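Local coordinates for protein pilus tip adhesin Cpa (Streptococcus pyogenes, PDB 4C0Z) that is a component of the streptococcal pilus tip and can bind host-cell surface targets covalently through reactive thioester bonds, mediating adhesion, at residues I[102-115]-I[180-193]. Residues are numbered along the deposited sequence; the frame is centred on the assembly and turned at random.
Sequences ILRILYNGYPNDRN and VESLPNQVPANYQL
Tyr-107 drives the edge of its ring into the face of Tyr-191, a T-shaped pair with centroids 5.0 Å apart and planes at 72°. Its CD1 stands over the centre of the Tyr-191 ring, which also pairs edge-to-face with Tyr-211 of strand 205-211. Chi1 of -170° puts the Tyr-107 CG anti to the backbone N and carries the ring out between Val-187 and Arg-114: Val-187 CA lies over one face in a CH-pi contact, 4.1 Å from the centroid, and Arg-114 CB packs on the opposite face toward the rim. Arg-114 NE donates to the Tyr-107 hydroxyl at the far end of the ring (2.7 Å). Beside this pair, Leu-103 CD2 rests 3.6 Å from Tyr-191 CD2, and Leu-193 CD1 reaches both Leu-106 CD1 and Ile-102 CG2. The contact thus seats helix 98-108 of the N-terminal thioester domain against the start of strand 191-198 in the antiparallel barrel, while the connection from helix 177-181 wraps round the helix's C-terminal end. There Asn-115 takes up the backbone of Asn-185 at two points: its OD1 accepts from Asn-185 N on an in-plane lone pair (2.9 Å), and its ND2 gives an almost straight bond, 174°, to Asn-185 O. The second hydrogen of that amide goes to Asn-108 OD1, which fixes the flip of the Asn-115 side chain. Toward solvent the fit loosens. Asn-185 ND2 makes weak bonds to Arg-114 O and Asn-115 OD1, and Glu-181 OE2 sits above the Arg-104 guanidinium, 3.3 Å from NH2, as a salt bridge of charges alone; that NH2 is hydrogen-bonded to Asn-101.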
ATOM      1  N   ILE I 102     -10.763  14.241  -7.305  1.00 53.89           N
ATOM      2  CA  ILE I 102     -10.814  12.859  -7.757  1.00 50.71           C
ATOM      3  C   ILE I 102     -11.557  12.785  -9.094  1.00 55.47           C
ATOM      4  O   ILE I 102     -11.031  12.196 -10.046  1.00 53.74           O
ATOM      5  CB  ILE I 102     -11.356  11.912  -6.645  1.00 51.35           C
ATOM      6  CG1 ILE I 102     -10.273  11.706  -5.549  1.00 50.18           C
ATOM      7  CG2 ILE I 102     -11.807  10.558  -7.221  1.00 47.35           C
ATOM      8  CD1 ILE I 102     -10.781  11.363  -4.199  1.00 53.69           C
ATOM      9  N   LEU I 103     -12.730  13.440  -9.178  1.00 55.90           N
ATOM     10  CA  LEU I 103     -13.544  13.518 -10.401  1.00 58.57           C
ATOM     11  C   LEU I 103     -12.752  14.107 -11.563  1.00 64.07           C
ATOM     12  O   LEU I 103     -12.826  13.573 -12.676  1.00 63.53           O
ATOM     13  CB  LEU I 103     -14.817  14.332 -10.180  1.00 62.41           C
ATOM     14  CG  LEU I 103     -16.148  13.566 -10.095  1.00 67.42           C
ATOM     15  CD1 LEU I 103     -17.311  14.523 -10.127  1.00 70.24           C
ATOM     16  CD2 LEU I 103     -16.310  12.556 -11.221  1.00 70.84           C
ATOM     17  N   ARG I 104     -11.978  15.194 -11.300  1.00 62.04           N
ATOM     18  CA  ARG I 104     -11.125  15.833 -12.313  1.00 64.51           C
ATOM     19  C   ARG I 104     -10.059  14.872 -12.847  1.00 66.36           C
ATOM     20  O   ARG I 104      -9.798  14.866 -14.051  1.00 67.36           O
ATOM     21  CB  ARG I 104     -10.466  17.110 -11.783  1.00 66.37           C
ATOM     22  CG  ARG I 104     -11.255  18.351 -12.098  1.00 80.77           C
ATOM     23  CD  ARG I 104     -10.502  19.632 -11.783  1.00 96.64           C
ATOM     24  NE  ARG I 104     -10.308  19.819 -10.344  1.00102.62           N
ATOM     25  CZ  ARG I 104     -11.175  20.428  -9.537  1.00118.77           C
ATOM     26  NH1 ARG I 104     -12.317  20.905 -10.015  1.00112.28           N
ATOM     27  NH2 ARG I 104     -10.908  20.555  -8.246  1.00102.91           N
ATOM     28  N   ILE I 105      -9.469  14.046 -11.957  1.00 59.98           N
ATOM     29  CA  ILE I 105      -8.452  13.060 -12.319  1.00 57.90           C
ATOM     30  C   ILE I 105      -9.068  11.993 -13.208  1.00 63.76           C
ATOM     31  O   ILE I 105      -8.472  11.650 -14.224  1.00 65.26           O
ATOM     32  CB  ILE I 105      -7.742  12.447 -11.079  1.00 56.60           C
ATOM     33  CG1 ILE I 105      -6.843  13.494 -10.395  1.00 57.50           C
ATOM     34  CG2 ILE I 105      -6.930  11.186 -11.450  1.00 54.77           C
ATOM     35  CD1 ILE I 105      -6.438  13.106  -8.995  1.00 60.27           C
ATOM     36  N   LEU I 106     -10.245  11.471 -12.831  1.00 58.45           N
ATOM     37  CA  LEU I 106     -10.912  10.432 -13.600  1.00 56.99           C
ATOM     38  C   LEU I 106     -11.341  10.931 -14.977  1.00 65.12           C
ATOM     39  O   LEU I 106     -11.153  10.217 -15.959  1.00 65.39           O
ATOM     40  CB  LEU I 106     -12.078   9.815 -12.802  1.00 55.18           C
ATOM     41  CG  LEU I 106     -11.700   9.079 -11.504  1.00 55.69           C
ATOM     42  CD1 LEU I 106     -12.912   8.479 -10.824  1.00 54.56           C
ATOM     43  CD2 LEU I 106     -10.697   7.975 -11.760  1.00 54.37           C
ATOM     44  N   TYR I 107     -11.824  12.186 -15.053  1.00 65.00           N
ATOM     45  CA  TYR I 107     -12.250  12.865 -16.279  1.00 68.25           C
ATOM     46  C   TYR I 107     -11.087  13.086 -17.248  1.00 70.32           C
ATOM     47  O   TYR I 107     -11.273  12.987 -18.457  1.00 71.51           O
ATOM     48  CB  TYR I 107     -12.909  14.205 -15.918  1.00 73.33           C
ATOM     49  CG  TYR I 107     -13.603  14.914 -17.061  1.00 80.27           C
ATOM     50  CD1 TYR I 107     -14.795  14.426 -17.589  1.00 83.18           C
ATOM     51  CD2 TYR I 107     -13.120  16.125 -17.551  1.00 84.95           C
ATOM     52  CE1 TYR I 107     -15.438  15.073 -18.640  1.00 88.79           C
ATOM     53  CE2 TYR I 107     -13.773  16.800 -18.579  1.00 90.74           C
ATOM     54  CZ  TYR I 107     -14.938  16.273 -19.116  1.00 97.25           C
ATOM     55  OH  TYR I 107     -15.605  16.943 -20.106  1.00 98.50           O
ATOM     56  N   ASN I 108      -9.893  13.360 -16.713  1.00 64.96           N
ATOM     57  CA  ASN I 108      -8.678  13.627 -17.483  1.00 66.44           C
ATOM     58  C   ASN I 108      -7.732  12.444 -17.671  1.00 68.15           C
ATOM     59  O   ASN I 108      -6.822  12.520 -18.506  1.00 68.02           O
ATOM     60  CB  ASN I 108      -7.918  14.792 -16.865  1.00 69.00           C
ATOM     61  CG  ASN I 108      -8.515  16.110 -17.231  1.00 90.39           C
ATOM     62  OD1 ASN I 108      -8.234  16.660 -18.299  1.00 86.83           O
ATOM     63  ND2 ASN I 108      -9.404  16.606 -16.379  1.00 81.52           N
ATOM     64  N   GLY I 109      -7.930  11.387 -16.883  1.00 62.13           N
ATOM     65  CA  GLY I 109      -7.089  10.200 -16.901  1.00 57.89           C
ATOM     66  C   GLY I 109      -7.588   9.088 -17.785  1.00 62.30           C
ATOM     67  O   GLY I 109      -8.444   9.307 -18.642  1.00 65.00           O
ATOM     68  N   TYR I 110      -7.069   7.875 -17.571  1.00 57.55           N
ATOM     69  CA  TYR I 110      -7.461   6.721 -18.364  1.00 57.95           C
ATOM     70  C   TYR I 110      -8.846   6.156 -17.981  1.00 62.79           C
ATOM     71  O   TYR I 110      -9.082   5.892 -16.801  1.00 60.05           O
ATOM     72  CB  TYR I 110      -6.380   5.619 -18.320  1.00 56.29           C
ATOM     73  CG  TYR I 110      -6.698   4.449 -19.231  1.00 57.53           C
ATOM     74  CD1 TYR I 110      -7.521   3.407 -18.803  1.00 57.09           C
ATOM     75  CD2 TYR I 110      -6.251   4.428 -20.551  1.00 60.59           C
ATOM     76  CE1 TYR I 110      -7.856   2.352 -19.651  1.00 59.78           C
ATOM     77  CE2 TYR I 110      -6.580   3.377 -21.411  1.00 61.71           C
ATOM     78  CZ  TYR I 110      -7.377   2.337 -20.952  1.00 66.86           C
ATOM     79  OH  TYR I 110      -7.698   1.290 -21.778  1.00 66.31           O
ATOM     80  N   PRO I 111      -9.750   5.895 -18.958  1.00 63.20           N
ATOM     81  CA  PRO I 111      -9.616   6.106 -20.412  1.00 66.29           C
ATOM     82  C   PRO I 111     -10.207   7.409 -20.976  1.00 74.39           C
ATOM     83  O   PRO I 111     -10.014   7.687 -22.169  1.00 77.28           O
ATOM     84  CB  PRO I 111     -10.373   4.900 -20.974  1.00 67.95           C
ATOM     85  CG  PRO I 111     -11.521   4.706 -19.988  1.00 71.52           C
ATOM     86  CD  PRO I 111     -11.039   5.240 -18.642  1.00 64.72           C
ATOM     87  N   ASN I 112     -10.961   8.176 -20.154  1.00 69.86           N
ATOM     88  CA  ASN I 112     -11.667   9.383 -20.583  1.00 72.22           C
ATOM     89  C   ASN I 112     -10.772  10.386 -21.307  1.00 79.15           C
ATOM     90  O   ASN I 112     -11.115  10.799 -22.420  1.00 83.04           O
ATOM     91  CB  ASN I 112     -12.436  10.030 -19.440  1.00 67.47           C
ATOM     92  CG  ASN I 112     -13.690  10.750 -19.917  1.00 87.00           C
ATOM     93  OD1 ASN I 112     -14.544  10.171 -20.581  1.00 69.25           O
ATOM     94  ND2 ASN I 112     -13.828  12.031 -19.582  1.00 81.53           N
ATOM     95  N   ASP I 113      -9.632  10.760 -20.702  1.00 73.61           N
ATOM     96  CA  ASP I 113      -8.611  11.652 -21.277  1.00 76.42           C
ATOM     97  C   ASP I 113      -9.195  12.837 -22.108  1.00 85.58           C
ATOM     98  O   ASP I 113      -8.731  13.090 -23.220  1.00 87.52           O
ATOM     99  CB  ASP I 113      -7.657  10.785 -22.136  1.00 77.68           C
ATOM    100  CG  ASP I 113      -6.395  11.471 -22.616  1.00 92.31           C
ATOM    101  OD1 ASP I 113      -5.880  12.352 -21.885  1.00 93.64           O
ATOM    102  OD2 ASP I 113      -5.904  11.108 -23.707  1.00 98.79           O
ATOM    103  N   ARG I 114     -10.243  13.522 -21.601  1.00 84.39           N
ATOM    104  CA  ARG I 114     -10.937  14.586 -22.342  1.00 89.63           C
ATOM    105  C   ARG I 114     -10.012  15.745 -22.788  1.00 96.32           C
ATOM    106  O   ARG I 114     -10.260  16.305 -23.850  1.00101.61           O
ATOM    107  CB  ARG I 114     -12.176  15.097 -21.561  1.00 92.14           C
ATOM    108  CG  ARG I 114     -13.121  16.071 -22.310  1.00108.36           C
ATOM    109  CD  ARG I 114     -14.306  15.446 -23.050  1.00119.32           C
ATOM    110  NE  ARG I 114     -15.619  15.944 -22.601  1.00116.60           N
ATOM    111  CZ  ARG I 114     -16.630  16.297 -23.393  1.00122.04           C
ATOM    112  NH1 ARG I 114     -16.491  16.269 -24.710  1.00116.40           N
ATOM    113  NH2 ARG I 114     -17.776  16.714 -22.871  1.00 99.50           N
ATOM    114  N   ASN I 115      -8.938  16.065 -22.042  1.00 90.43           N
ATOM    115  CA  ASN I 115      -8.052  17.168 -22.436  1.00 94.04           C
ATOM    116  C   ASN I 115      -6.684  16.713 -22.991  1.00 97.70           C
ATOM    117  O   ASN I 115      -5.769  17.533 -23.149  1.00 99.43           O
ATOM    118  CB  ASN I 115      -7.891  18.183 -21.305  1.00 92.74           C
ATOM    119  CG  ASN I 115      -9.151  18.961 -21.025  1.00107.81           C
ATOM    120  OD1 ASN I 115      -9.612  19.775 -21.834  1.00109.18           O
ATOM    121  ND2 ASN I 115      -9.730  18.733 -19.863  1.00 92.40           N
ATOM    122  N   VAL I 180      -5.330  21.660 -14.179  1.00 98.04           N
ATOM    123  CA  VAL I 180      -6.537  20.970 -14.666  1.00 96.32           C
ATOM    124  C   VAL I 180      -7.678  21.973 -14.931  1.00101.62           C
ATOM    125  O   VAL I 180      -8.380  21.849 -15.932  1.00103.16           O
ATOM    126  CB  VAL I 180      -6.994  19.790 -13.751  1.00 94.94           C
ATOM    127  CG1 VAL I 180      -8.087  18.963 -14.416  1.00 94.27           C
ATOM    128  CG2 VAL I 180      -5.825  18.887 -13.371  1.00 90.73           C
ATOM    129  N   GLU I 181      -7.841  22.965 -14.045  1.00 98.36           N
ATOM    130  CA  GLU I 181      -8.889  23.985 -14.146  1.00102.44           C
ATOM    131  C   GLU I 181      -8.678  24.980 -15.305  1.00110.93           C
ATOM    132  O   GLU I 181      -9.647  25.601 -15.745  1.00114.13           O
ATOM    133  CB  GLU I 181      -9.081  24.715 -12.807  1.00103.98           C
ATOM    134  CG  GLU I 181      -9.782  23.869 -11.747  1.00109.64           C
ATOM    135  CD  GLU I 181      -9.470  24.208 -10.301  1.00128.20           C
ATOM    136  OE1 GLU I 181      -8.665  25.136 -10.053  1.00125.18           O
ATOM    137  OE2 GLU I 181     -10.032  23.534  -9.408  1.00119.36           O
ATOM    138  N   SER I 182      -7.432  25.105 -15.816  1.00107.49           N
ATOM    139  CA  SER I 182      -7.089  25.999 -16.935  1.00112.08           C
ATOM    140  C   SER I 182      -7.356  25.358 -18.313  1.00114.33           C
ATOM    141  O   SER I 182      -7.299  26.053 -19.330  1.00119.10           O
ATOM    142  CB  SER I 182      -5.634  26.455 -16.836  1.00117.04           C
ATOM    143  OG  SER I 182      -4.719  25.402 -17.101  1.00128.14           O
ATOM    144  N   LEU I 183      -7.652  24.045 -18.335  1.00104.41           N
ATOM    145  CA  LEU I 183      -7.912  23.256 -19.545  1.00103.86           C
ATOM    146  C   LEU I 183      -9.258  23.572 -20.200  1.00111.73           C
ATOM    147  O   LEU I 183     -10.177  23.984 -19.490  1.00111.95           O
ATOM    148  CB  LEU I 183      -7.787  21.753 -19.244  1.00 97.40           C
ATOM    149  CG  LEU I 183      -6.400  21.256 -18.867  1.00 98.20           C
ATOM    150  CD1 LEU I 183      -6.482  19.886 -18.252  1.00 92.31           C
ATOM    151  CD2 LEU I 183      -5.456  21.244 -20.062  1.00102.06           C
ATOM    152  N   PRO I 184      -9.402  23.397 -21.543  1.00112.01           N
ATOM    153  CA  PRO I 184     -10.673  23.762 -22.207  1.00116.30           C
ATOM    154  C   PRO I 184     -11.920  23.010 -21.754  1.00117.12           C
ATOM    155  O   PRO I 184     -12.985  23.623 -21.664  1.00120.50           O
ATOM    156  CB  PRO I 184     -10.389  23.516 -23.692  1.00121.20           C
ATOM    157  CG  PRO I 184      -8.912  23.507 -23.810  1.00124.53           C
ATOM    158  CD  PRO I 184      -8.406  22.936 -22.532  1.00113.62           C
ATOM    159  N   ASN I 185     -11.800  21.705 -21.474  1.00107.31           N
ATOM    160  CA  ASN I 185     -12.942  20.898 -21.056  1.00104.41           C
ATOM    161  C   ASN I 185     -12.958  20.656 -19.545  1.00103.26           C
ATOM    162  O   ASN I 185     -12.072  19.982 -19.014  1.00 97.81           O
ATOM    163  CB  ASN I 185     -12.984  19.580 -21.831  1.00102.64           C
ATOM    164  CG  ASN I 185     -12.996  19.740 -23.330  1.00122.21           C
ATOM    165  OD1 ASN I 185     -13.879  20.375 -23.898  1.00117.25           O
ATOM    166  ND2 ASN I 185     -12.013  19.158 -24.001  1.00113.89           N
ATOM    167  N   GLN I 186     -13.963  21.221 -18.852  1.00101.07           N
ATOM    168  CA  GLN I 186     -14.141  21.071 -17.402  1.00 96.99           C
ATOM    169  C   GLN I 186     -15.174  19.968 -17.110  1.00 97.37           C
ATOM    170  O   GLN I 186     -16.016  19.695 -17.964  1.00 99.01           O
ATOM    171  CB  GLN I 186     -14.565  22.410 -16.759  1.00102.02           C
ATOM    172  CG  GLN I 186     -13.527  23.541 -16.870  1.00115.61           C
ATOM    173  CD  GLN I 186     -12.281  23.328 -16.031  1.00132.04           C
ATOM    174  OE1 GLN I 186     -12.314  23.342 -14.795  1.00125.08           O
ATOM    175  NE2 GLN I 186     -11.143  23.159 -16.689  1.00122.87           N
ATOM    176  N   VAL I 187     -15.101  19.325 -15.919  1.00 89.76           N
ATOM    177  CA  VAL I 187     -16.026  18.253 -15.506  1.00 86.46           C
ATOM    178  C   VAL I 187     -17.495  18.737 -15.544  1.00 95.61           C
ATOM    179  O   VAL I 187     -17.860  19.653 -14.798  1.00 96.40           O
ATOM    180  CB  VAL I 187     -15.671  17.621 -14.130  1.00 84.53           C
ATOM    181  CG1 VAL I 187     -16.615  16.471 -13.771  1.00 81.30           C
ATOM    182  CG2 VAL I 187     -14.233  17.143 -14.108  1.00 80.77           C
ATOM    183  N   PRO I 188     -18.349  18.126 -16.397  1.00 94.69           N
ATOM    184  CA  PRO I 188     -19.764  18.527 -16.412  1.00 99.03           C
ATOM    185  C   PRO I 188     -20.535  17.919 -15.231  1.00102.20           C
ATOM    186  O   PRO I 188     -20.042  16.986 -14.599  1.00 96.84           O
ATOM    187  CB  PRO I 188     -20.255  17.986 -17.755  1.00102.85           C
ATOM    188  CG  PRO I 188     -19.415  16.748 -17.975  1.00101.58           C
ATOM    189  CD  PRO I 188     -18.081  17.025 -17.349  1.00 93.91           C
ATOM    190  N   ALA I 189     -21.749  18.432 -14.950  1.00104.12           N
ATOM    191  CA  ALA I 189     -22.616  17.950 -13.864  1.00102.68           C
ATOM    192  C   ALA I 189     -23.040  16.466 -14.014  1.00104.63           C
ATOM    193  O   ALA I 189     -23.253  15.793 -13.005  1.00100.94           O
ATOM    194  CB  ALA I 189     -23.848  18.840 -13.752  1.00108.36           C
ATOM    195  N   ASN I 190     -23.148  15.968 -15.270  1.00103.52           N
ATOM    196  CA  ASN I 190     -23.572  14.594 -15.581  1.00101.05           C
ATOM    197  C   ASN I 190     -22.465  13.529 -15.419  1.00 98.07           C
ATOM    198  O   ASN I 190     -22.788  12.341 -15.380  1.00 94.64           O
ATOM    199  CB  ASN I 190     -24.227  14.510 -16.973  1.00106.09           C
ATOM    200  CG  ASN I 190     -23.364  14.990 -18.112  1.00128.66           C
ATOM    201  OD1 ASN I 190     -23.002  16.166 -18.201  1.00126.40           O
ATOM    202  ND2 ASN I 190     -23.066  14.100 -19.044  1.00117.59           N
ATOM    203  N   TYR I 191     -21.184  13.942 -15.293  1.00 92.32           N
ATOM    204  CA  TYR I 191     -20.045  13.039 -15.062  1.00 86.88           C
ATOM    205  C   TYR I 191     -19.897  12.896 -13.529  1.00 85.66           C
ATOM    206  O   TYR I 191     -19.457  13.838 -12.869  1.00 85.61           O
ATOM    207  CB  TYR I 191     -18.777  13.606 -15.731  1.00 88.14           C
ATOM    208  CG  TYR I 191     -17.597  12.661 -15.740  1.00 83.94           C
ATOM    209  CD1 TYR I 191     -17.442  11.715 -16.751  1.00 84.96           C
ATOM    210  CD2 TYR I 191     -16.604  12.748 -14.772  1.00 81.32           C
ATOM    211  CE1 TYR I 191     -16.344  10.860 -16.780  1.00 82.18           C
ATOM    212  CE2 TYR I 191     -15.504  11.893 -14.785  1.00 78.31           C
ATOM    213  CZ  TYR I 191     -15.380  10.947 -15.788  1.00 84.34           C
ATOM    214  OH  TYR I 191     -14.295  10.108 -15.811  1.00 81.00           O
ATOM    215  N   GLN I 192     -20.337  11.747 -12.965  1.00 78.46           N
ATOM    216  CA  GLN I 192     -20.419  11.542 -11.511  1.00 75.41           C
ATOM    217  C   GLN I 192     -19.585  10.392 -10.920  1.00 72.28           C
ATOM    218  O   GLN I 192     -19.375   9.347 -11.543  1.00 70.05           O
ATOM    219  CB  GLN I 192     -21.884  11.384 -11.096  1.00 78.62           C
ATOM    220  CG  GLN I 192     -22.693  12.669 -11.287  1.00 95.92           C
ATOM    221  CD  GLN I 192     -24.193  12.494 -11.247  1.00118.70           C
ATOM    222  OE1 GLN I 192     -24.729  11.467 -10.821  1.00110.84           O
ATOM    223  NE2 GLN I 192     -24.910  13.520 -11.680  1.00121.95           N
ATOM    224  N   LEU I 193     -19.137  10.613  -9.677  1.00 65.73           N
ATOM    225  CA  LEU I 193     -18.277   9.727  -8.912  1.00 60.29           C
ATOM    226  C   LEU I 193     -19.037   8.730  -8.043  1.00 63.87           C
ATOM    227  O   LEU I 193     -20.006   9.096  -7.372  1.00 66.15           O
ATOM    228  CB  LEU I 193     -17.333  10.583  -8.043  1.00 58.90           C
ATOM    229  CG  LEU I 193     -16.263   9.881  -7.204  1.00 58.07           C
ATOM    230  CD1 LEU I 193     -15.272   9.136  -8.087  1.00 55.99           C
ATOM    231  CD2 LEU I 193     -15.541  10.886  -6.345  1.00 57.83           C
TER